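PDB 3RLK: A1 protein from Enterobacteria phage Qbeta, which is a minor structural protein of the phage, made by read-through of the coat protein stop codon and probably needed for infection of the host. Local coordinates for residues G26-P31 with R61-A66; C30-W35 with V186-R191; N94-L99 with V155-W160; K114-E119 with F132-S137. All coordinates share one frame; numbering follows the deposited sequence.

Contact 1: G26-P31 with R61-A66; sequences GKYTCP and REFDVA
Lys27 and Asp64 run alongside each other with the same heading and close in a salt bridge, NZ of Lys27 lying 2.7 Å from OD1 of Asp64. The lysine chain bends at chi2 and again at chi4 (-86°), which brings its ammonium over the carboxylate plane, 55° out of it. On the way its CD passes 3.6 Å from OE1 of Glu62, whose side chain lies roughly perpendicular to it. Strands 28-29 and 62-63 form a short two-stranded antiparallel sheet in which Tyr28 and Phe63 are the hydrogen-bonded pair, joined by Phe63 N to Tyr28 O (2.8 Å) and Tyr28 N to Phe63 O (3.1 Å). Both rings leave the face turned to strand 183-188. CD2 of Phe63 comes to the edge of the Tyr28 ring, 4.0 Å from CD1, and Tyr28 OH reaches on to bond Val188 N. Cys30 CB touches Phe63 CE2 at 3.6 Å, and SG, anti to the backbone N (chi1 -173°), sits obliquely beside that ring.

Contact 2: C30-W35 with V186-R191; sequences CPFAIW and VIVVPR
Cys30 and Pro31 pass Val186 and Ile187 with their backbones too far apart to pair: the nearest CA atoms, those of Cys30 and Val186, are 6.2 Å apart, and no hydrogen bond links the two segments. Pro31 and Phe32 both direct their side chains toward the end of strand 183-188. The proline ring lies over the backbone there, CD 3.3 Å from Val186 O, while its CG meets Val188 CG2 at 3.8 Å, the two side chains passing in opposite senses. Phe32 stands roughly perpendicular to both valines. Its CD2 touches Val186 CG1 (3.8 Å) at the ring edge, and its CZ is 3.6 Å from Val188 CG2, the branch that chi1 of 173° places beside the backbone N. Asp146 and Ile147 of helix 144-147 also touch Phe32. The chain leading into strand 34-38 is thus joined to strand 183-188 by van der Waals packing, which depends on fit of shape; Pro31, having no N-H, cannot satisfy the buried Val186 O, which has no hydrogen-bonding partner in the model.

Contact 3: N94-L99 with V155-W160; sequences NGYIDL and VIVGFW
Strands 96-98 and 155-159 run antiparallel, their axes 4.5 Å apart at closest and at an angle of 145°, with Ile97 and Gly158 as the hydrogen-bonded pair and further bonds from Leu99 N to Ile156 O and from Trp160 N to Gly95 O, both 2.8 Å. Tyr96 and Phe159 share a face of the sheet and form a T-shaped stack: CD1 of Phe159 stands 3.8 Å above the middle of the Tyr96 ring, the planes at 77°. Phe159 chi1 of 180° turns its ring back across Gly95, whose carbonyl oxygen lies over one face and whose lack of a side chain permits the close approach. Val157 CG1 meets Tyr96 CD1 on the same side of the sheet, at 3.8 Å. Asp98 touches Val155 CG1 through CB (3.5 Å), while its carboxylate leads away to the backbone N atoms of Arg77 and Asp78. A water bridges Leu99 O and Ile156 N where direct pairing ends. Strand 154-159 is the middle of a three-stranded antiparallel sheet, its far edge paired with 183-188; Ile156, touching Leu99 CD1 through CG2, also packs on helices 101-104 and 144-147.

Contact 4: K114-E119 with F132-S137; sequences KYDIRE and FIYLKS
The beta hairpin of strands 117-121 and 129-135 brings Ile117 and Arg118 against Ile133 and Phe132, the strand axes 4.8 Å apart at closest and at an angle of 138°. Arg118 and Phe132 form a hydrogen-bonded pair, Arg118 N donating to Phe132 O and Phe132 N to Arg118 O, both at 2.9 Å; Ile117 and Ile133 are the adjacent non-hydrogen-bonded pair. That same Arg118 O lies in the plane of the Phe132 ring at its edge, 3.6 Å from CD2. Further along, Tyr134 N bonds Asp116 O, and a water donates to both Asp116 O and Tyr134 O, extending the link past the regular pairing. In the curled mixed sheet to which the hairpin belongs, strand 117-121 lies parallel to 52-58 and 129-135 antiparallel to 140-143, and the Phe132 ring meets Trp35 edge-to-face. On the face carrying Ile117 and Ile133, the two isoleucines cross at a slant. Ile133 holds CG1 anti to its backbone N (chi1 -170°) and then turns at chi2 (67°), which carries CD1 over to Ile117 CG1 (3.7 Å) and Tyr115 CB (3.9 Å). Asp116 and Tyr134 touch through their CB atoms, 3.8 Å apart. The polar ends lead elsewhere: Tyr115 OH to Cys181 O, the Asp116 carboxylate to a salt bridge with Lys178, and the Arg118 guanidinium to Glu38 and Leu37 O.

How the contacts relate
Contact 3 is the most buried of the four, contact 4 lies nearest the centre of the chain, and contact 1 lies farthest out. Their chemistry follows: contact 1 has the sole salt bridge across a pair of segments, between exposed residues, whereas contact 3 packs aromatic and aliphatic groups in the interior. Contacts 1, 3 and 4 are antiparallel strand pairings, each in a different sheet; contact 2 is packing without hydrogen bonds. Contacts 1 and 2 share Cys30 and Pro31, and strand 183-188 carries contact 2 into the sheet of contact 3 through Ile187 N and Val155 O. Leu135 touches Cys30, Phe63 and Val186, bringing contact 4 against contacts 1 and 2, while Leu99 meets Tyr115 between contacts 3 and 4.

Contact 1: G26-P31 with R61-A66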
loop_
_atom_site.group_PDB
_atom_site.type_symbol
_atom_site.label_atom_id
_atom_site.label_comp_id
_atom_site.label_asym_id
_atom_site.label_seq_id
_atom_site.Cartn_x
_atom_site.Cartn_y
_atom_site.Cartn_z
ATOM N N GLY A 26 13.381 -12.592 -6.460
ATOM C CA GLY A 26 13.360 -12.034 -7.851
ATOM C C GLY A 26 13.034 -10.562 -7.853
ATOM O O GLY A 26 13.120 -9.875 -6.824
ATOM N N LYS A 27 12.618 -10.059 -9.007
ATOM C CA LYS A 27 12.217 -8.614 -9.115
ATOM C C LYS A 27 10.813 -8.614 -9.780
ATOM O O LYS A 27 10.396 -9.581 -10.459
ATOM C CB LYS A 27 13.150 -7.840 -10.053
ATOM C CG LYS A 27 14.673 -7.946 -9.776
ATOM C CD LYS A 27 15.204 -6.579 -9.369
ATOM C CE LYS A 27 16.660 -6.588 -8.828
ATOM N NZ LYS A 27 16.741 -6.885 -7.343
ATOM N N TYR A 28 10.096 -7.532 -9.598
ATOM C CA TYR A 28 8.735 -7.394 -10.160
ATOM C C TYR A 28 8.491 -5.899 -10.413
ATOM O O TYR A 28 8.522 -5.064 -9.479
ATOM C CB TYR A 28 7.747 -7.924 -9.130
ATOM C CG TYR A 28 6.294 -7.763 -9.519
ATOM C CD1 TYR A 28 5.476 -6.778 -8.918
ATOM C CD2 TYR A 28 5.722 -8.611 -10.453
ATOM C CE1 TYR A 28 4.160 -6.630 -9.212
ATOM C CE2 TYR A 28 4.338 -8.476 -10.781
ATOM C CZ TYR A 28 3.554 -7.520 -10.155
ATOM O OH TYR A 28 2.238 -7.449 -10.563
ATOM N N THR A 29 8.216 -5.559 -11.669
ATOM C CA THR A 29 7.907 -4.166 -12.042
ATOM C C THR A 29 6.522 -3.773 -11.544
ATOM O O THR A 29 5.548 -4.533 -11.764
ATOM C CB THR A 29 7.852 -4.022 -13.568
ATOM O OG1 THR A 29 9.116 -4.425 -14.153
ATOM C CG2 THR A 29 7.589 -2.609 -13.928
ATOM N N CYS A 30 6.442 -2.652 -10.827
ATOM C CA CYS A 30 5.173 -2.128 -10.362
ATOM C C CYS A 30 4.232 -2.005 -11.566
ATOM O O CYS A 30 4.578 -1.370 -12.579
ATOM C CB CYS A 30 5.357 -0.755 -9.734
ATOM S SG CYS A 30 3.852 -0.188 -8.995
ATOM N N PRO A 31 3.082 -2.656 -11.511
ATOM C CA PRO A 31 2.245 -2.784 -12.679
ATOM C C PRO A 31 1.296 -1.611 -12.928
ATOM O O PRO A 31 0.509 -1.645 -13.858
ATOM C CB PRO A 31 1.452 -4.064 -12.377
ATOM C CG PRO A 31 1.388 -4.170 -10.972
ATOM C CD PRO A 31 2.495 -3.375 -10.343
ATOM N N ARG A 61 9.488 1.098 -12.457
ATOM C CA ARG A 61 10.574 0.658 -11.548
ATOM C C ARG A 61 10.228 -0.738 -11.059
ATOM O O ARG A 61 9.052 -1.090 -11.042
ATOM C CB ARG A 61 10.659 1.606 -10.330
ATOM C CG ARG A 61 11.406 2.931 -10.645
ATOM C CD ARG A 61 11.214 4.017 -9.634
ATOM N NE ARG A 61 11.864 5.242 -10.117
ATOM C CZ ARG A 61 12.404 6.186 -9.329
ATOM N NH1 ARG A 61 12.360 6.067 -7.980
ATOM N NH2 ARG A 61 13.031 7.244 -9.888
ATOM N N GLU A 62 11.228 -1.473 -10.575
ATOM C CA GLU A 62 11.046 -2.839 -10.000
ATOM C C GLU A 62 11.191 -2.897 -8.458
ATOM O O GLU A 62 12.128 -2.347 -7.907
ATOM C CB GLU A 62 12.110 -3.762 -10.591
ATOM C CG GLU A 62 11.876 -4.083 -12.035
ATOM C CD GLU A 62 13.098 -4.869 -12.634
ATOM O OE1 GLU A 62 14.276 -4.597 -12.234
ATOM O OE2 GLU A 62 12.863 -5.754 -13.510
ATOM N N PHE A 63 10.256 -3.590 -7.781
ATOM C CA PHE A 63 10.456 -4.091 -6.412
ATOM C C PHE A 63 11.434 -5.280 -6.403
ATOM O O PHE A 63 11.589 -6.009 -7.402
ATOM C CB PHE A 63 9.124 -4.591 -5.824
ATOM C CG PHE A 63 8.018 -3.572 -5.886
ATOM C CD1 PHE A 63 8.004 -2.466 -5.005
ATOM C CD2 PHE A 63 6.958 -3.715 -6.763
ATOM C CE1 PHE A 63 6.920 -1.541 -4.998
ATOM C CE2 PHE A 63 5.903 -2.811 -6.786
ATOM C CZ PHE A 63 5.850 -1.722 -5.945
ATOM N N ASP A 64 12.132 -5.444 -5.269
ATOM C CA ASP A 64 13.126 -6.504 -5.135
ATOM C C ASP A 64 12.452 -7.709 -4.477
ATOM O O ASP A 64 12.940 -8.231 -3.468
ATOM C CB ASP A 64 14.267 -6.007 -4.256
ATOM C CG ASP A 64 15.100 -4.923 -4.930
ATOM O OD1 ASP A 64 15.252 -4.960 -6.181
ATOM O OD2 ASP A 64 15.667 -4.077 -4.196
ATOM N N VAL A 65 11.290 -8.072 -4.994
ATOM C CA VAL A 65 10.680 -9.395 -4.689
ATOM C C VAL A 65 10.163 -9.929 -5.996
ATOM O O VAL A 65 9.830 -9.074 -6.883
ATOM C CB VAL A 65 9.465 -9.323 -3.705
ATOM C CG1 VAL A 65 9.912 -9.058 -2.353
ATOM C CG2 VAL A 65 8.370 -8.292 -4.157
ATOM N N ALA A 66 10.069 -11.276 -6.135
ATOM C CA ALA A 66 9.337 -11.909 -7.267
ATOM C C ALA A 66 7.855 -11.879 -6.926
ATOM O O ALA A 66 7.471 -11.971 -5.752
ATOM C CB ALA A 66 9.763 -13.374 -7.551
HETATM O O HOH W 1 6.721 0.803 -12.245
#

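Contact 2: C30-W35 with V186-R191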
loop_
_atom_site.group_PDB
_atom_site.type_symbol
_atom_site.label_atom_id
_atom_site.label_comp_id
_atom_site.label_asym_id
_atom_site.label_seq_id
_atom_site.Cartn_x
_atom_site.Cartn_y
_atom_site.Cartn_z
ATOM N N CYS A 30 6.442 -2.652 -10.827
ATOM C CA CYS A 30 5.173 -2.128 -10.362
ATOM C C CYS A 30 4.232 -2.005 -11.566
ATOM O O CYS A 30 4.578 -1.370 -12.579
ATOM C CB CYS A 30 5.357 -0.755 -9.734
ATOM S SG CYS A 30 3.852 -0.188 -8.995
ATOM N N PRO A 31 3.082 -2.656 -11.511
ATOM C CA PRO A 31 2.245 -2.784 -12.679
ATOM C C PRO A 31 1.296 -1.611 -12.928
ATOM O O PRO A 31 0.509 -1.645 -13.858
ATOM C CB PRO A 31 1.452 -4.064 -12.377
ATOM C CG PRO A 31 1.388 -4.170 -10.972
ATOM C CD PRO A 31 2.495 -3.375 -10.343
ATOM N N PHE A 32 1.381 -0.568 -12.117
ATOM C CA PHE A 32 0.622 0.646 -12.328
ATOM C C PHE A 32 1.574 1.796 -12.472
ATOM O O PHE A 32 2.769 1.658 -12.127
ATOM C CB PHE A 32 -0.316 0.899 -11.147
ATOM C CG PHE A 32 -1.340 -0.186 -10.976
ATOM C CD1 PHE A 32 -2.442 -0.257 -11.810
ATOM C CD2 PHE A 32 -1.154 -1.182 -10.004
ATOM C CE1 PHE A 32 -3.370 -1.314 -11.712
ATOM C CE2 PHE A 32 -2.043 -2.242 -9.898
ATOM C CZ PHE A 32 -3.193 -2.287 -10.746
ATOM N N ALA A 33 1.066 2.888 -13.056
ATOM C CA ALA A 33 1.869 4.073 -13.233
ATOM C C ALA A 33 2.401 4.527 -11.879
ATOM O O ALA A 33 1.714 4.492 -10.803
ATOM C CB ALA A 33 1.046 5.184 -13.863
ATOM N N ILE A 34 3.645 4.978 -11.901
ATOM C CA ILE A 34 4.243 5.579 -10.697
ATOM C C ILE A 34 4.658 7.093 -10.891
ATOM O O ILE A 34 4.879 7.481 -12.028
ATOM C CB ILE A 34 5.363 4.739 -10.153
ATOM C CG1 ILE A 34 6.475 4.584 -11.194
ATOM C CG2 ILE A 34 4.828 3.359 -9.667
ATOM C CD1 ILE A 34 7.863 4.198 -10.488
ATOM N N TRP A 35 4.748 7.863 -9.768
ATOM C CA TRP A 35 4.699 9.331 -9.846
ATOM C C TRP A 35 5.611 9.913 -8.824
ATOM O O TRP A 35 5.929 9.242 -7.843
ATOM C CB TRP A 35 3.298 9.823 -9.493
ATOM C CG TRP A 35 2.270 9.186 -10.378
ATOM C CD1 TRP A 35 1.671 7.939 -10.188
ATOM C CD2 TRP A 35 1.760 9.713 -11.610
ATOM N NE1 TRP A 35 0.796 7.700 -11.229
ATOM C CE2 TRP A 35 0.826 8.776 -12.096
ATOM C CE3 TRP A 35 1.959 10.941 -12.329
ATOM C CZ2 TRP A 35 0.091 9.001 -13.266
ATOM C CZ3 TRP A 35 1.214 11.155 -13.503
ATOM C CH2 TRP A 35 0.330 10.182 -13.973
ATOM N N VAL A 186 3.268 -3.505 -4.683
ATOM C CA VAL A 186 1.893 -3.370 -5.194
ATOM C C VAL A 186 1.894 -4.344 -6.350
ATOM O O VAL A 186 2.826 -4.328 -7.241
ATOM C CB VAL A 186 1.553 -1.912 -5.749
ATOM C CG1 VAL A 186 0.203 -1.948 -6.526
ATOM C CG2 VAL A 186 1.437 -0.888 -4.639
ATOM N N ILE A 187 0.885 -5.227 -6.374
ATOM C CA ILE A 187 0.829 -6.252 -7.426
ATOM C C ILE A 187 -0.523 -6.255 -8.120
ATOM O O ILE A 187 -1.502 -5.697 -7.585
ATOM C CB ILE A 187 1.127 -7.730 -6.871
ATOM C CG1 ILE A 187 0.022 -8.099 -5.868
ATOM C CG2 ILE A 187 2.460 -7.739 -6.096
ATOM C CD1 ILE A 187 0.111 -9.591 -5.356
ATOM N N VAL A 188 -0.554 -6.941 -9.265
ATOM C CA VAL A 188 -1.808 -7.448 -9.821
ATOM C C VAL A 188 -1.945 -8.960 -9.447
ATOM O O VAL A 188 -1.136 -9.790 -9.858
ATOM C CB VAL A 188 -1.931 -7.174 -11.341
ATOM C CG1 VAL A 188 -3.190 -7.882 -11.886
ATOM C CG2 VAL A 188 -2.087 -5.625 -11.659
ATOM N N VAL A 189 -2.903 -9.306 -8.573
ATOM C CA VAL A 189 -2.990 -10.725 -8.161
ATOM C C VAL A 189 -3.501 -11.598 -9.328
ATOM O O VAL A 189 -4.576 -11.334 -9.880
ATOM C CB VAL A 189 -3.793 -10.915 -6.863
ATOM C CG1 VAL A 189 -5.222 -10.408 -7.023
ATOM C CG2 VAL A 189 -3.755 -12.376 -6.373
ATOM N N PRO A 190 -2.748 -12.640 -9.706
ATOM C CA PRO A 190 -3.240 -13.561 -10.796
ATOM C C PRO A 190 -4.528 -14.284 -10.464
ATOM O O PRO A 190 -4.751 -14.711 -9.324
ATOM C CB PRO A 190 -2.147 -14.618 -10.923
ATOM C CG PRO A 190 -0.931 -13.976 -10.237
ATOM C CD PRO A 190 -1.503 -13.135 -9.105
ATOM N N ARG A 191 -5.366 -14.435 -11.485
ATOM C CA ARG A 191 -6.507 -15.362 -11.379
ATOM C C ARG A 191 -6.094 -16.790 -11.184
ATOM O O ARG A 191 -5.033 -17.187 -11.629
ATOM C CB ARG A 191 -7.360 -15.286 -12.625
ATOM C CG ARG A 191 -8.171 -14.009 -12.611
ATOM C CD ARG A 191 -8.755 -13.665 -14.009
ATOM N NE ARG A 191 -7.731 -13.325 -14.999
ATOM C CZ ARG A 191 -7.632 -12.097 -15.540
ATOM N NH1 ARG A 191 -8.499 -11.168 -15.197
ATOM N NH2 ARG A 191 -6.709 -11.837 -16.432
#

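Contact 3: N94-L99 with V155-W160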
loop_
_atom_site.group_PDB
_atom_site.type_symbol
_atom_site.label_atom_id
_atom_site.label_comp_id
_atom_site.label_asym_id
_atom_site.label_seq_id
_atom_site.Cartn_x
_atom_site.Cartn_y
_atom_site.Cartn_z
ATOM N N ASN A 94 2.044 -15.989 6.232
ATOM C CA ASN A 94 3.141 -15.943 7.215
ATOM C C ASN A 94 3.766 -14.534 7.404
ATOM O O ASN A 94 5.015 -14.344 7.374
ATOM C CB ASN A 94 4.223 -16.981 6.908
ATOM C CG ASN A 94 5.010 -17.425 8.188
ATOM O OD1 ASN A 94 4.430 -17.935 9.172
ATOM N ND2 ASN A 94 6.314 -17.267 8.150
ATOM N N GLY A 95 2.893 -13.560 7.559
ATOM C CA GLY A 95 3.332 -12.212 7.850
ATOM C C GLY A 95 2.970 -11.278 6.700
ATOM O O GLY A 95 2.708 -10.108 6.966
ATOM N N TYR A 96 2.921 -11.807 5.468
ATOM C CA TYR A 96 2.467 -10.996 4.272
ATOM C C TYR A 96 0.961 -10.889 4.344
ATOM O O TYR A 96 0.309 -11.848 4.757
ATOM C CB TYR A 96 2.782 -11.668 2.955
ATOM C CG TYR A 96 4.195 -11.516 2.562
ATOM C CD1 TYR A 96 4.692 -10.229 2.212
ATOM C CD2 TYR A 96 5.072 -12.589 2.618
ATOM C CE1 TYR A 96 6.054 -10.058 1.856
ATOM C CE2 TYR A 96 6.425 -12.429 2.228
ATOM C CZ TYR A 96 6.903 -11.174 1.886
ATOM O OH TYR A 96 8.238 -11.014 1.545
ATOM N N ILE A 97 0.427 -9.742 3.959
ATOM C CA ILE A 97 -1.004 -9.478 4.052
ATOM C C ILE A 97 -1.339 -8.304 3.103
ATOM O O ILE A 97 -0.514 -7.450 2.870
ATOM C CB ILE A 97 -1.476 -9.202 5.513
ATOM C CG1 ILE A 97 -2.995 -9.503 5.655
ATOM C CG2 ILE A 97 -1.166 -7.801 5.976
ATOM C CD1 ILE A 97 -3.456 -10.982 5.151
ATOM N N ASP A 98 -2.558 -8.261 2.594
ATOM C CA ASP A 98 -3.008 -7.103 1.782
ATOM C C ASP A 98 -3.511 -5.947 2.675
ATOM O O ASP A 98 -4.102 -6.202 3.718
ATOM C CB ASP A 98 -4.140 -7.482 0.791
ATOM C CG ASP A 98 -5.311 -8.196 1.467
ATOM O OD1 ASP A 98 -5.086 -9.077 2.330
ATOM O OD2 ASP A 98 -6.477 -7.947 1.082
ATOM N N LEU A 99 -3.319 -4.706 2.221
ATOM C CA LEU A 99 -3.879 -3.537 2.887
ATOM C C LEU A 99 -5.191 -3.102 2.205
ATOM O O LEU A 99 -5.511 -3.566 1.107
ATOM C CB LEU A 99 -2.856 -2.388 2.819
ATOM C CG LEU A 99 -1.393 -2.692 3.191
ATOM C CD1 LEU A 99 -0.770 -1.330 3.320
ATOM C CD2 LEU A 99 -1.228 -3.430 4.534
ATOM N N VAL A 155 -3.418 -5.173 -5.653
ATOM C CA VAL A 155 -3.267 -5.385 -4.224
ATOM C C VAL A 155 -1.980 -4.697 -3.700
ATOM O O VAL A 155 -0.880 -4.779 -4.309
ATOM C CB VAL A 155 -3.173 -6.921 -3.979
ATOM C CG1 VAL A 155 -3.056 -7.275 -2.511
ATOM C CG2 VAL A 155 -4.368 -7.586 -4.569
ATOM N N ILE A 156 -2.157 -4.014 -2.570
ATOM C CA ILE A 156 -1.021 -3.464 -1.853
ATOM C C ILE A 156 -0.703 -4.534 -0.788
ATOM O O ILE A 156 -1.557 -4.828 0.113
ATOM C CB ILE A 156 -1.372 -2.128 -1.157
ATOM C CG1 ILE A 156 -1.928 -1.093 -2.169
ATOM C CG2 ILE A 156 -0.112 -1.545 -0.448
ATOM C CD1 ILE A 156 -2.760 0.010 -1.563
ATOM N N VAL A 157 0.537 -5.004 -0.857
ATOM C CA VAL A 157 1.010 -6.075 0.027
ATOM C C VAL A 157 1.958 -5.501 1.062
ATOM O O VAL A 157 3.007 -4.975 0.750
ATOM C CB VAL A 157 1.727 -7.242 -0.744
ATOM C CG1 VAL A 157 2.041 -8.380 0.246
ATOM C CG2 VAL A 157 0.823 -7.824 -1.853
ATOM N N GLY A 158 1.579 -5.639 2.317
ATOM C CA GLY A 158 2.500 -5.313 3.400
ATOM C C GLY A 158 3.003 -6.544 4.161
ATOM O O GLY A 158 2.733 -7.674 3.775
ATOM N N PHE A 159 3.839 -6.311 5.166
ATOM C CA PHE A 159 4.340 -7.413 5.939
ATOM C C PHE A 159 4.310 -7.005 7.395
ATOM O O PHE A 159 4.853 -5.974 7.780
ATOM C CB PHE A 159 5.715 -7.889 5.480
ATOM C CG PHE A 159 6.266 -9.059 6.297
ATOM C CD1 PHE A 159 6.177 -10.374 5.839
ATOM C CD2 PHE A 159 6.914 -8.792 7.531
ATOM C CE1 PHE A 159 6.631 -11.424 6.636
ATOM C CE2 PHE A 159 7.373 -9.847 8.359
ATOM C CZ PHE A 159 7.260 -11.136 7.905
ATOM N N TRP A 160 3.604 -7.814 8.200
ATOM C CA TRP A 160 3.329 -7.481 9.604
ATOM C C TRP A 160 4.557 -7.812 10.445
ATOM O O TRP A 160 5.002 -9.033 10.550
ATOM C CB TRP A 160 2.116 -8.298 10.114
ATOM C CG TRP A 160 1.701 -7.833 11.418
ATOM C CD1 TRP A 160 2.032 -8.368 12.633
ATOM C CD2 TRP A 160 0.859 -6.721 11.685
ATOM N NE1 TRP A 160 1.435 -7.650 13.633
ATOM C CE2 TRP A 160 0.747 -6.607 13.084
ATOM C CE3 TRP A 160 0.237 -5.751 10.868
ATOM C CZ2 TRP A 160 -0.007 -5.629 13.681
ATOM C CZ3 TRP A 160 -0.536 -4.772 11.468
ATOM C CH2 TRP A 160 -0.605 -4.694 12.877
HETATM O O HOH W 2 -4.928 -4.163 -1.404
#

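Contact 4: K114-E119 with F132-S137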
loop_
_atom_site.group_PDB
_atom_site.type_symbol
_atom_site.label_atom_id
_atom_site.label_comp_id
_atom_site.label_asym_id
_atom_site.label_seq_id
_atom_site.Cartn_x
_atom_site.Cartn_y
_atom_site.Cartn_z
ATOM N N LYS A 114 -1.092 7.328 8.982
ATOM C CA LYS A 114 -0.527 6.060 9.502
ATOM C C LYS A 114 0.319 5.435 8.395
ATOM O O LYS A 114 1.337 4.826 8.710
ATOM C CB LYS A 114 -1.651 5.096 9.877
ATOM C CG LYS A 114 -2.459 5.599 11.124
ATOM C CD LYS A 114 -3.669 4.722 11.266
ATOM C CE LYS A 114 -4.378 5.124 12.569
ATOM N NZ LYS A 114 -5.773 4.561 12.483
ATOM N N TYR A 115 -0.067 5.616 7.124
ATOM C CA TYR A 115 0.848 5.384 5.987
ATOM C C TYR A 115 1.050 6.738 5.311
ATOM O O TYR A 115 0.216 7.616 5.488
ATOM C CB TYR A 115 0.199 4.406 4.957
ATOM C CG TYR A 115 0.206 2.992 5.483
ATOM C CD1 TYR A 115 1.291 2.124 5.215
ATOM C CD2 TYR A 115 -0.863 2.520 6.266
ATOM C CE1 TYR A 115 1.317 0.818 5.747
ATOM C CE2 TYR A 115 -0.837 1.197 6.814
ATOM C CZ TYR A 115 0.247 0.355 6.486
ATOM O OH TYR A 115 0.270 -0.940 6.978
ATOM N N ASP A 116 2.121 6.925 4.551
ATOM C CA ASP A 116 2.300 8.232 3.882
ATOM C C ASP A 116 1.513 8.248 2.582
ATOM O O ASP A 116 1.746 7.412 1.693
ATOM C CB ASP A 116 3.769 8.481 3.520
ATOM C CG ASP A 116 4.661 8.579 4.760
ATOM O OD1 ASP A 116 4.411 9.485 5.552
ATOM O OD2 ASP A 116 5.606 7.768 4.907
ATOM N N ILE A 117 0.584 9.195 2.476
ATOM C CA ILE A 117 -0.350 9.251 1.356
ATOM C C ILE A 117 -0.358 10.741 0.940
ATOM O O ILE A 117 -0.433 11.591 1.807
ATOM C CB ILE A 117 -1.737 8.843 1.823
ATOM C CG1 ILE A 117 -1.675 7.528 2.640
ATOM C CG2 ILE A 117 -2.713 8.804 0.630
ATOM C CD1 ILE A 117 -2.999 7.264 3.396
ATOM N N ARG A 118 -0.194 11.049 -0.339
ATOM C CA ARG A 118 -0.237 12.483 -0.788
ATOM C C ARG A 118 -1.357 12.661 -1.756
ATOM O O ARG A 118 -1.615 11.779 -2.595
ATOM C CB ARG A 118 1.104 12.941 -1.409
ATOM C CG ARG A 118 2.158 13.163 -0.324
ATOM C CD ARG A 118 3.458 13.771 -0.872
ATOM N NE ARG A 118 4.339 14.099 0.244
ATOM C CZ ARG A 118 5.534 14.695 0.148
ATOM N NH1 ARG A 118 5.989 15.122 -1.009
ATOM N NH2 ARG A 118 6.264 14.879 1.272
ATOM N N GLU A 119 -2.041 13.811 -1.700
ATOM C CA GLU A 119 -3.063 14.082 -2.735
ATOM C C GLU A 119 -2.420 14.783 -3.929
ATOM O O GLU A 119 -1.649 15.747 -3.729
ATOM C CB GLU A 119 -4.115 15.015 -2.126
ATOM C CG GLU A 119 -5.390 15.092 -2.967
ATOM C CD GLU A 119 -6.595 15.378 -2.104
ATOM O OE1 GLU A 119 -6.459 16.179 -1.158
ATOM O OE2 GLU A 119 -7.648 14.777 -2.363
ATOM N N PHE A 132 -2.441 9.204 -3.507
ATOM C CA PHE A 132 -1.296 8.428 -3.962
ATOM C C PHE A 132 -0.580 7.830 -2.745
ATOM O O PHE A 132 -0.147 8.563 -1.809
ATOM C CB PHE A 132 -0.290 9.300 -4.713
ATOM C CG PHE A 132 -0.772 9.790 -6.014
ATOM C CD1 PHE A 132 -0.321 9.220 -7.183
ATOM C CD2 PHE A 132 -1.688 10.813 -6.064
ATOM C CE1 PHE A 132 -0.770 9.743 -8.458
ATOM C CE2 PHE A 132 -2.148 11.335 -7.259
ATOM C CZ PHE A 132 -1.722 10.790 -8.458
ATOM N N ILE A 133 -0.465 6.502 -2.723
ATOM C CA ILE A 133 0.264 5.869 -1.607
ATOM C C ILE A 133 1.758 5.975 -1.872
ATOM O O ILE A 133 2.206 5.814 -3.039
ATOM C CB ILE A 133 -0.234 4.376 -1.466
ATOM C CG1 ILE A 133 0.298 3.766 -0.170
ATOM C CG2 ILE A 133 0.009 3.562 -2.768
ATOM C CD1 ILE A 133 -0.303 4.434 1.093
ATOM N N TYR A 134 2.534 6.294 -0.838
ATOM C CA TYR A 134 3.988 6.323 -1.044
ATOM C C TYR A 134 4.544 4.904 -0.951
ATOM O O TYR A 134 4.141 4.146 -0.023
ATOM C CB TYR A 134 4.665 7.248 0.012
ATOM C CG TYR A 134 6.183 7.236 -0.075
ATOM C CD1 TYR A 134 6.860 7.789 -1.200
ATOM C CD2 TYR A 134 6.933 6.712 0.960
ATOM C CE1 TYR A 134 8.258 7.768 -1.264
ATOM C CE2 TYR A 134 8.343 6.720 0.918
ATOM C CZ TYR A 134 8.995 7.257 -0.202
ATOM O OH TYR A 134 10.378 7.258 -0.270
ATOM N N LEU A 135 5.409 4.534 -1.912
ATOM C CA LEU A 135 6.091 3.237 -1.920
ATOM C C LEU A 135 7.573 3.450 -1.693
ATOM O O LEU A 135 8.333 3.746 -2.612
ATOM C CB LEU A 135 5.845 2.477 -3.240
ATOM C CG LEU A 135 4.414 2.426 -3.803
ATOM C CD1 LEU A 135 4.296 1.831 -5.241
ATOM C CD2 LEU A 135 3.578 1.545 -2.897
ATOM N N LYS A 136 7.987 3.236 -0.457
ATOM C CA LYS A 136 9.391 3.461 -0.041
ATOM C C LYS A 136 10.363 2.602 -0.773
ATOM O O LYS A 136 11.429 3.093 -1.153
ATOM C CB LYS A 136 9.471 3.175 1.462
ATOM C CG LYS A 136 10.890 3.245 2.088
ATOM C CD LYS A 136 11.598 4.590 1.796
ATOM C CE LYS A 136 12.812 4.791 2.755
ATOM N NZ LYS A 136 13.528 6.111 2.474
ATOM N N SER A 137 9.976 1.333 -1.001
ATOM C CA SER A 137 10.770 0.354 -1.753
ATOM C C SER A 137 11.289 0.903 -3.065
ATOM O O SER A 137 12.434 0.615 -3.469
ATOM C CB SER A 137 9.893 -0.876 -2.045
ATOM O OG SER A 137 9.655 -1.511 -0.799
HETATM O O HOH W 3 2.527 4.826 2.045
#